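Local structure of sulfate transporter 4.1, chloroplastic (Arabidopsis thaliana, 7LHV) at residues Ala113-Lys118 / Ala436-Ala441; Leu154-Val159 / Ser383-Thr388; Gln146-Pro151 / Ser392-Asn397; Val159-Gly164 / Arg235-Val240. The protein cotransports sulfate with protons across a membrane as a member of the SLC26/SulP family and may contribute to the regulation of sulfate assimilation. One frame throughout, in Å; residues are numbered along the deposited sequence.

Interaction 1 (Ala113-Lys118 / Ala436-Ala441); sequences AMSYAK and AIVISA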
# COMPACT_ATOMS: atom_id res chain seq x y z
N ALA A 113 25.78 25.88 4.60
CA ALA A 113 26.42 24.62 4.24
C ALA A 113 27.29 24.11 5.38
O ALA A 113 27.22 22.93 5.75
CB ALA A 113 27.24 24.79 2.97
N MET A 114 28.11 24.99 5.96
CA MET A 114 28.95 24.55 7.08
C MET A 114 28.10 24.13 8.28
O MET A 114 28.40 23.14 8.95
CB MET A 114 29.94 25.64 7.47
CG MET A 114 30.99 25.93 6.42
SD MET A 114 32.18 27.17 6.95
CE MET A 114 31.19 28.66 6.84
N SER A 115 27.03 24.89 8.57
CA SER A 115 26.18 24.56 9.71
C SER A 115 25.50 23.21 9.52
O SER A 115 25.41 22.41 10.46
CB SER A 115 25.15 25.66 9.90
OG SER A 115 25.77 26.92 10.09
N TYR A 116 25.00 22.94 8.31
CA TYR A 116 24.35 21.66 8.05
C TYR A 116 25.35 20.51 8.08
O TYR A 116 25.01 19.41 8.52
CB TYR A 116 23.63 21.70 6.71
CG TYR A 116 22.44 22.63 6.69
CD1 TYR A 116 21.71 22.88 7.84
CD2 TYR A 116 22.06 23.25 5.51
CE1 TYR A 116 20.63 23.73 7.81
CE2 TYR A 116 20.98 24.10 5.48
CZ TYR A 116 20.27 24.34 6.63
OH TYR A 116 19.19 25.19 6.61
N ALA A 117 26.58 20.73 7.60
CA ALA A 117 27.60 19.70 7.72
C ALA A 117 27.89 19.39 9.18
O ALA A 117 28.08 18.23 9.55
CB ALA A 117 28.87 20.14 7.00
N LYS A 118 27.95 20.43 10.02
CA LYS A 118 28.11 20.20 11.45
C LYS A 118 26.94 19.42 12.03
O LYS A 118 27.11 18.58 12.91
CB LYS A 118 28.29 21.53 12.18
CG LYS A 118 29.71 22.04 12.20
CD LYS A 118 30.59 21.18 13.08
CE LYS A 118 30.19 21.31 14.54
NZ LYS A 118 30.47 22.67 15.06
N ALA A 436 23.34 28.26 16.19
CA ALA A 436 22.29 29.27 16.09
C ALA A 436 21.76 29.37 14.67
O ALA A 436 20.56 29.56 14.46
CB ALA A 436 22.81 30.63 16.56
N ILE A 437 22.64 29.24 13.68
CA ILE A 437 22.20 29.27 12.29
C ILE A 437 21.28 28.09 12.00
O ILE A 437 20.24 28.24 11.34
CB ILE A 437 23.41 29.30 11.34
CG1 ILE A 437 24.09 30.66 11.39
CG2 ILE A 437 22.97 28.99 9.92
CD1 ILE A 437 25.40 30.70 10.67
N VAL A 438 21.64 26.90 12.47
CA VAL A 438 20.78 25.73 12.26
C VAL A 438 19.44 25.91 12.95
O VAL A 438 18.38 25.57 12.40
CB VAL A 438 21.49 24.44 12.72
CG1 VAL A 438 20.56 23.25 12.57
CG2 VAL A 438 22.74 24.21 11.93
N ILE A 439 19.45 26.42 14.18
CA ILE A 439 18.21 26.62 14.92
C ILE A 439 17.32 27.62 14.20
O ILE A 439 16.10 27.41 14.08
CB ILE A 439 18.51 27.07 16.36
CG1 ILE A 439 19.11 25.92 17.17
CG2 ILE A 439 17.26 27.59 17.03
CD1 ILE A 439 19.61 26.34 18.52
N SER A 440 17.90 28.71 13.70
CA SER A 440 17.12 29.69 12.95
C SER A 440 16.57 29.09 11.66
O SER A 440 15.44 29.38 11.27
CB SER A 440 17.98 30.92 12.65
OG SER A 440 17.30 31.81 11.78
N ALA A 441 17.36 28.26 10.99
CA ALA A 441 16.91 27.64 9.75
C ALA A 441 15.74 26.70 9.99
O ALA A 441 14.80 26.65 9.19
CB ALA A 441 18.06 26.89 9.08

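Interaction 2 (Leu154-Val159 / Ser383-Thr388); sequences LVSLLV and SAYPAT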
# COMPACT_ATOMS: atom_id res chain seq x y z
N LEU A 154 16.77 18.48 6.70
CA LEU A 154 16.18 17.16 6.86
C LEU A 154 17.13 16.06 6.39
O LEU A 154 17.30 15.04 7.07
CB LEU A 154 14.85 17.09 6.12
CG LEU A 154 14.03 15.82 6.35
CD1 LEU A 154 13.75 15.63 7.82
CD2 LEU A 154 12.74 15.87 5.56
N VAL A 155 17.73 16.24 5.21
CA VAL A 155 18.65 15.22 4.70
C VAL A 155 19.88 15.12 5.59
O VAL A 155 20.39 14.02 5.82
CB VAL A 155 19.02 15.53 3.24
CG1 VAL A 155 20.23 14.73 2.81
CG2 VAL A 155 17.84 15.22 2.33
N SER A 156 20.35 16.25 6.11
CA SER A 156 21.47 16.21 7.06
C SER A 156 21.09 15.45 8.32
O SER A 156 21.89 14.68 8.85
CB SER A 156 21.92 17.63 7.39
OG SER A 156 22.47 18.27 6.26
N LEU A 157 19.87 15.66 8.82
CA LEU A 157 19.41 14.92 9.99
C LEU A 157 19.34 13.43 9.72
O LEU A 157 19.75 12.62 10.56
CB LEU A 157 18.05 15.44 10.44
CG LEU A 157 17.35 14.62 11.51
CD1 LEU A 157 18.08 14.71 12.84
CD2 LEU A 157 15.91 15.07 11.66
N LEU A 158 18.83 13.04 8.55
CA LEU A 158 18.74 11.62 8.22
C LEU A 158 20.13 11.00 8.07
O LEU A 158 20.36 9.86 8.51
CB LEU A 158 17.93 11.43 6.94
CG LEU A 158 16.48 11.91 7.01
CD1 LEU A 158 15.81 11.76 5.66
CD2 LEU A 158 15.72 11.16 8.07
N VAL A 159 21.05 11.72 7.44
CA VAL A 159 22.42 11.24 7.30
C VAL A 159 23.06 11.05 8.67
O VAL A 159 23.71 10.04 8.94
CB VAL A 159 23.24 12.21 6.43
CG1 VAL A 159 24.72 11.97 6.61
CG2 VAL A 159 22.85 12.05 4.97
N SER A 383 33.59 13.59 -3.24
CA SER A 383 33.57 13.73 -1.78
C SER A 383 32.47 14.68 -1.31
O SER A 383 32.73 15.71 -0.69
CB SER A 383 34.94 14.19 -1.26
OG SER A 383 35.98 13.39 -1.79
N ALA A 384 31.23 14.30 -1.59
CA ALA A 384 30.07 15.05 -1.13
C ALA A 384 29.02 14.11 -0.57
O ALA A 384 28.94 12.94 -0.96
CB ALA A 384 29.46 15.89 -2.26
N TYR A 385 28.21 14.62 0.35
CA TYR A 385 27.13 13.88 0.96
C TYR A 385 25.79 14.38 0.42
O TYR A 385 25.72 15.48 -0.14
CB TYR A 385 27.21 13.98 2.49
CG TYR A 385 26.56 15.18 3.15
CD1 TYR A 385 27.25 16.36 3.33
CD2 TYR A 385 25.26 15.10 3.63
CE1 TYR A 385 26.65 17.45 3.95
CE2 TYR A 385 24.66 16.18 4.24
CZ TYR A 385 25.36 17.34 4.40
OH TYR A 385 24.76 18.42 5.01
N PRO A 386 24.70 13.60 0.56
CA PRO A 386 23.52 13.82 -0.29
C PRO A 386 23.00 15.26 -0.24
O PRO A 386 22.93 15.88 0.82
CB PRO A 386 22.49 12.85 0.29
CG PRO A 386 23.27 11.80 0.91
CD PRO A 386 24.50 12.45 1.46
N ALA A 387 22.64 15.77 -1.41
CA ALA A 387 22.17 17.14 -1.57
C ALA A 387 20.87 17.14 -2.35
O ALA A 387 20.79 16.52 -3.42
CB ALA A 387 23.21 18.00 -2.28
N THR A 388 19.86 17.83 -1.83
CA THR A 388 18.58 17.95 -2.52
C THR A 388 18.15 19.41 -2.59
O THR A 388 18.90 20.30 -2.20
CB THR A 388 17.50 17.12 -1.82
OG1 THR A 388 17.40 17.51 -0.45
CG2 THR A 388 17.84 15.64 -1.90

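Interaction 3 (Gln146-Pro151 / Ser392-Asn397); sequences QLAIGP and SRSAVN. With SO4 (sulfate ion), chain D.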
# COMPACT_ATOMS: atom_id res chain seq x y z
N GLN A 146 15.11 27.63 -10.99
CA GLN A 146 15.23 28.37 -9.75
C GLN A 146 15.60 27.51 -8.55
O GLN A 146 15.87 28.06 -7.48
CB GLN A 146 13.93 29.12 -9.43
CG GLN A 146 13.64 30.34 -10.29
CD GLN A 146 13.30 29.99 -11.72
OE1 GLN A 146 13.98 30.39 -12.66
NE2 GLN A 146 12.22 29.22 -11.90
N LEU A 147 15.60 26.19 -8.69
CA LEU A 147 15.90 25.32 -7.56
C LEU A 147 17.37 25.44 -7.16
O LEU A 147 18.26 25.48 -8.01
CB LEU A 147 15.57 23.87 -7.90
CG LEU A 147 15.63 22.89 -6.73
CD1 LEU A 147 14.41 23.04 -5.85
CD2 LEU A 147 15.75 21.47 -7.23
N ALA A 148 17.61 25.49 -5.85
CA ALA A 148 18.95 25.57 -5.30
C ALA A 148 19.31 24.24 -4.66
O ALA A 148 18.57 23.72 -3.83
CB ALA A 148 19.05 26.70 -4.26
N ILE A 149 20.47 23.70 -5.06
CA ILE A 149 20.89 22.35 -4.69
C ILE A 149 22.01 22.46 -3.67
O ILE A 149 22.96 23.22 -3.86
CB ILE A 149 21.33 21.55 -5.92
CG1 ILE A 149 20.10 21.12 -6.71
CG2 ILE A 149 22.14 20.34 -5.52
CD1 ILE A 149 19.12 20.33 -5.88
N GLY A 150 21.90 21.69 -2.59
CA GLY A 150 22.90 21.69 -1.55
C GLY A 150 22.42 20.99 -0.30
O GLY A 150 21.39 20.31 -0.30
N PRO A 151 23.16 21.14 0.80
CA PRO A 151 22.72 20.56 2.07
C PRO A 151 21.40 21.16 2.52
O PRO A 151 21.15 22.36 2.34
CB PRO A 151 23.86 20.90 3.03
CG PRO A 151 25.02 21.22 2.17
CD PRO A 151 24.46 21.82 0.93
N SER A 392 14.39 27.01 1.59
CA SER A 392 14.77 28.39 1.85
C SER A 392 15.56 28.99 0.70
O SER A 392 15.26 30.09 0.23
CB SER A 392 15.59 28.46 3.14
OG SER A 392 14.91 27.87 4.22
N ARG A 393 16.58 28.26 0.23
CA ARG A 393 17.46 28.80 -0.80
C ARG A 393 16.74 28.92 -2.14
O ARG A 393 16.97 29.88 -2.88
CB ARG A 393 18.71 27.93 -0.92
CG ARG A 393 19.73 28.19 0.17
CD ARG A 393 21.06 27.57 -0.18
NE ARG A 393 20.95 26.13 -0.34
CZ ARG A 393 21.03 25.26 0.66
NH1 ARG A 393 21.25 25.66 1.90
NH2 ARG A 393 20.89 23.97 0.41
N SER A 394 15.88 27.96 -2.48
CA SER A 394 15.13 28.06 -3.72
C SER A 394 14.19 29.25 -3.69
O SER A 394 14.05 29.96 -4.69
CB SER A 394 14.34 26.77 -3.98
OG SER A 394 15.20 25.65 -3.96
N ALA A 395 13.54 29.49 -2.55
CA ALA A 395 12.72 30.70 -2.43
C ALA A 395 13.57 31.94 -2.63
O ALA A 395 13.29 32.75 -3.53
CB ALA A 395 12.03 30.72 -1.06
N VAL A 396 14.66 32.07 -1.88
CA VAL A 396 15.51 33.25 -1.97
C VAL A 396 15.97 33.46 -3.40
O VAL A 396 16.07 34.60 -3.88
CB VAL A 396 16.70 33.13 -1.00
CG1 VAL A 396 17.77 34.15 -1.32
CG2 VAL A 396 16.22 33.28 0.43
N ASN A 397 16.24 32.37 -4.12
CA ASN A 397 16.50 32.46 -5.55
C ASN A 397 15.28 32.99 -6.30
O ASN A 397 15.41 33.74 -7.27
CB ASN A 397 16.91 31.09 -6.08
CG ASN A 397 17.89 31.18 -7.22
OD1 ASN A 397 18.64 32.14 -7.34
ND2 ASN A 397 17.90 30.16 -8.07
S SO4 D . 16.02 23.98 4.06
O1 SO4 D . 15.26 25.04 4.70
O2 SO4 D . 15.32 23.52 2.87
O3 SO4 D . 16.16 22.86 4.99
O4 SO4 D . 17.35 24.47 3.70

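Interaction 4 (Val159-Gly164 / Arg235-Val240); sequences VSNALG and RSSKIV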
# COMPACT_ATOMS: atom_id res chain seq x y z
N VAL A 159 21.05 11.72 7.44
CA VAL A 159 22.42 11.24 7.30
C VAL A 159 23.06 11.05 8.67
O VAL A 159 23.71 10.04 8.94
CB VAL A 159 23.24 12.21 6.43
CG1 VAL A 159 24.72 11.97 6.61
CG2 VAL A 159 22.85 12.05 4.97
N SER A 160 22.87 12.03 9.57
CA SER A 160 23.39 11.90 10.92
C SER A 160 22.78 10.70 11.63
O SER A 160 23.48 9.97 12.34
CB SER A 160 23.12 13.18 11.71
OG SER A 160 23.42 12.99 13.08
N ASN A 161 21.47 10.49 11.45
CA ASN A 161 20.80 9.36 12.08
C ASN A 161 21.42 8.04 11.63
O ASN A 161 21.78 7.20 12.46
CB ASN A 161 19.31 9.40 11.75
CG ASN A 161 18.50 8.46 12.60
OD1 ASN A 161 17.75 7.63 12.08
ND2 ASN A 161 18.64 8.57 13.91
N ALA A 162 21.59 7.87 10.32
CA ALA A 162 22.16 6.63 9.80
C ALA A 162 23.60 6.44 10.27
O ALA A 162 23.98 5.35 10.73
CB ALA A 162 22.08 6.62 8.28
N LEU A 163 24.42 7.49 10.18
CA LEU A 163 25.82 7.35 10.55
C LEU A 163 25.97 7.02 12.03
O LEU A 163 26.75 6.13 12.40
CB LEU A 163 26.60 8.63 10.22
CG LEU A 163 26.65 9.07 8.76
CD1 LEU A 163 27.84 9.98 8.53
CD2 LEU A 163 26.66 7.88 7.82
N GLY A 164 25.22 7.71 12.89
CA GLY A 164 25.27 7.40 14.31
C GLY A 164 24.76 6.02 14.62
O GLY A 164 25.26 5.36 15.55
N ARG A 235 23.42 11.52 22.38
CA ARG A 235 23.05 11.59 20.98
C ARG A 235 21.89 10.63 20.72
O ARG A 235 22.05 9.41 20.84
CB ARG A 235 24.26 11.27 20.10
CG ARG A 235 24.03 11.45 18.62
CD ARG A 235 23.56 10.15 18.01
NE ARG A 235 23.46 10.23 16.56
CZ ARG A 235 22.92 9.30 15.80
NH1 ARG A 235 22.44 8.17 16.32
NH2 ARG A 235 22.84 9.49 14.49
N SER A 236 20.73 11.18 20.37
CA SER A 236 19.57 10.36 20.05
C SER A 236 18.60 11.18 19.21
O SER A 236 18.68 12.41 19.16
CB SER A 236 18.89 9.82 21.31
OG SER A 236 19.67 8.81 21.92
N SER A 237 17.68 10.47 18.56
CA SER A 237 16.64 11.08 17.75
C SER A 237 15.31 11.17 18.47
O SER A 237 14.29 11.49 17.84
CB SER A 237 16.48 10.31 16.44
OG SER A 237 15.40 10.82 15.68
N LYS A 238 15.28 10.89 19.77
CA LYS A 238 14.07 10.94 20.57
C LYS A 238 14.19 12.05 21.61
O LYS A 238 15.28 12.34 22.11
CB LYS A 238 13.80 9.61 21.26
CG LYS A 238 13.92 8.40 20.34
CD LYS A 238 13.82 7.11 21.13
CE LYS A 238 13.95 5.90 20.22
NZ LYS A 238 15.31 5.80 19.65
N ILE A 239 13.05 12.67 21.93
CA ILE A 239 13.06 13.84 22.80
C ILE A 239 13.40 13.45 24.24
O ILE A 239 14.13 14.17 24.93
CB ILE A 239 11.71 14.58 22.73
CG1 ILE A 239 11.45 15.02 21.30
CG2 ILE A 239 11.71 15.78 23.65
CD1 ILE A 239 12.54 15.87 20.70
N VAL A 240 12.87 12.32 24.71
CA VAL A 240 13.04 11.96 26.12
C VAL A 240 14.50 11.74 26.48
O VAL A 240 14.95 12.32 27.49
CB VAL A 240 12.15 10.75 26.46
CG1 VAL A 240 12.40 10.29 27.88
CG2 VAL A 240 10.69 11.09 26.25

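Interaction 1 (Ala113-Lys118 / Ala436-Ala441)
Ile437 meets Ser115 where helix 431-443 passes across helix 91-119. The axes of the two short segments cross almost at right angles (-94°), 9.2 Å apart at closest approach, so the contact is compact. Ile437 offers its CG2 branch, which lies 3.5 Å from Ser115 OG and also leans on the CB of that serine. Its longer branch runs alongside the same hydroxyl, and Ile437 also touches Leu268 of helix 255-277. One residue on, Val438 brings CG2 to within 3.5 Å of Ser115 CB and also reaches the Ser115 carbonyl. CG1 is anti to the backbone N (chi1 177°), which leaves CG2 as the branch facing helix 91-119, while Ile220 and Gln224 of helix 206-229 flank the valine. A turn later Ala441 lays its methyl at the edge of the Tyr116 ring, close to the ring plane: CB is 3.2 Å from Tyr116 OH and 4.2 Å from Tyr116 CZ. The tyrosine reaches along the interface, and Val438 CG2 comes obliquely to its ring at 4.4 Å from CD1. Tyr116 also meets Pro151 and Tyr385, and its side chain lies about 4 Å, nearest atoms, from a bound sulfate. By analogy with other SLC26 proteins, helix 91-119 belongs to the core domain and helix 431-443 to the gate. Ser115 OG is satisfied inside its own helix by Pro111 O. The segments therefore meet through methyl groups and hydroxyls with no polar bond between them, a surface consistent with domains that shift against each other during transport.

Interaction 2 (Leu154-Val159 / Ser383-Thr388)
Tyr385 OH donates to Ser156 OG at 2.6 Å, tying the loop before strand 388-389 to helix 153-166. In the UraA-like fold of SLC26 transporters each discontinuous crossing is half extended strand and half short helix; strand 388-389 leads into helix 391-399 in this way, and helix 153-166 is the helical half of the other crossing. The tight part of the contact lies around this bond. Ser156 OG sits in the plane of the Tyr385 ring, beyond its hydroxyl edge, and is also hydrogen-bonded to Val152 O, just before the helix. The buried serine oxygen thus has two partners, and the bond holds the phenol end of the tyrosine in place. The ring reaches the helix from a first torsion of 86°, with CG between the backbone N and the carbonyl carbon. Val159 belongs to the packed part too: its CG2 stands 4.1 Å from Tyr385 CD2, near the ring plane, and 3.9 Å from Pro386 CD, with Leu181 and Ile340 closing round it from other helices. The loose side is the chain leading back from Tyr385, which draws away from helix 153-166 to the partly exposed Ser383. At the strand end Val155 divides its branches between Pro386 of the loop and Thr388 at the start of the strand: CG1 lies 3.9 Å from Pro386 CB, whereas CG2 rests 3.6 Å from Thr388 OG1.

Interaction 3 (Gln146-Pro151 / Ser392-Asn397)
Ser394 OG has two partners: Ala148 N points a nearly straight hydrogen bond at it (3.1 Å, 174°), and Ser390 O, just before the helix, is the second. This joins the approach to strand 149-150 with helix 391-399, parts of the two discontinuous crossings whose strands pair antiparallel in the UraA-like fold of SLC26 proteins. Further along the helix, Asn397 ND2 bonds to Gln146 O at 3.0 Å. The acceptor lies in the asparagine amide plane, but the nitrogen stands 48° above the carbonyl plane, off the lone pairs. At the other end Arg393 bends at chi3 (-61°), which turns its guanidinium to Pro151. NH2 donates to Pro151 O, although the exact place of that nitrogen is less sure, and NH1 adds a weak bond to the same oxygen and another to Gln112 OE1. Ser392 OG binds a sulfate oxygen, O1, at 2.9 Å, and Phe391 N and Ala153 N also bond to the ion, from the starts of two helices, an arrangement consistent with the substrate site. Arg393 NH1, 4.5 Å from sulfate O4, would probably favour the anion by its charge. Between these polar ends the packing is apolar or mixed: Leu147 CD1 lies against the Ser394 hydroxyl, and Ala148 CB touches Arg393 CB at 3.6 Å.

Interaction 4 (Val159-Gly164 / Arg235-Val240)
One face of the Arg235 guanidinium lies against the backbone of Gly164, whose CA stands 3.1 Å above the plane and offset toward the rim. At the edge, in plane, are the carbonyl carbons of Ser160 and Asn161, so the group enters among the backbone carbonyls of a helix. A weak bond runs from Arg235 NH2 to Asn161 O, 3.2 Å long and nearly straight. NH2 is modelled too close to Ser160 O, however, and the exact pose of the guanidinium, with its face and edge neighbours, is therefore doubtful. The side chain leaves with CG anti to the backbone N (chi1 -174°) and bends at chi2 (-91°), which carries the flat end over the glycine. Helix 153-166, the helical half of a discontinuous crossing in the SLC26 fold, ends just after Gly164; the loop carrying Arg235 leads from helix 206-229 into helix 239-249, in what relatives suggest is the gate domain. Wherever its atoms lie exactly, a positive charge in this general position, near the C-terminal end of a helix, would probably be favourable. Beside this group the Asn161 amide turns ND2 to the Ser237 methylene, 3.8 Å from CB, and also touches Glu478 of helix 477-496, while Ser237 rests on Ile477. Within the loop, Ser236 OG donates to Arg235 O at 2.7 Å, from 38° above the carbonyl plane.

Interactions 1, 2 and 3 meet around Pro151 and Tyr116. Tyr116 CD2 of interaction 1 lies 3.4 Å from Pro151 O of interaction 3, and Tyr385 OH of interaction 2 packs 3.3 Å from Pro151 CB. Interactions 1 and 2 also touch directly, Tyr116 O being 3.6 Å from Ser156 OG. The sulfate sits beside this cluster, next to interactions 1 and 3. Interaction 4 continues down the same helix, 153-166, sharing Val159 with interaction 2, and its centre is about 26 Å from that of interaction 3, toward the surface and away from the sulfate.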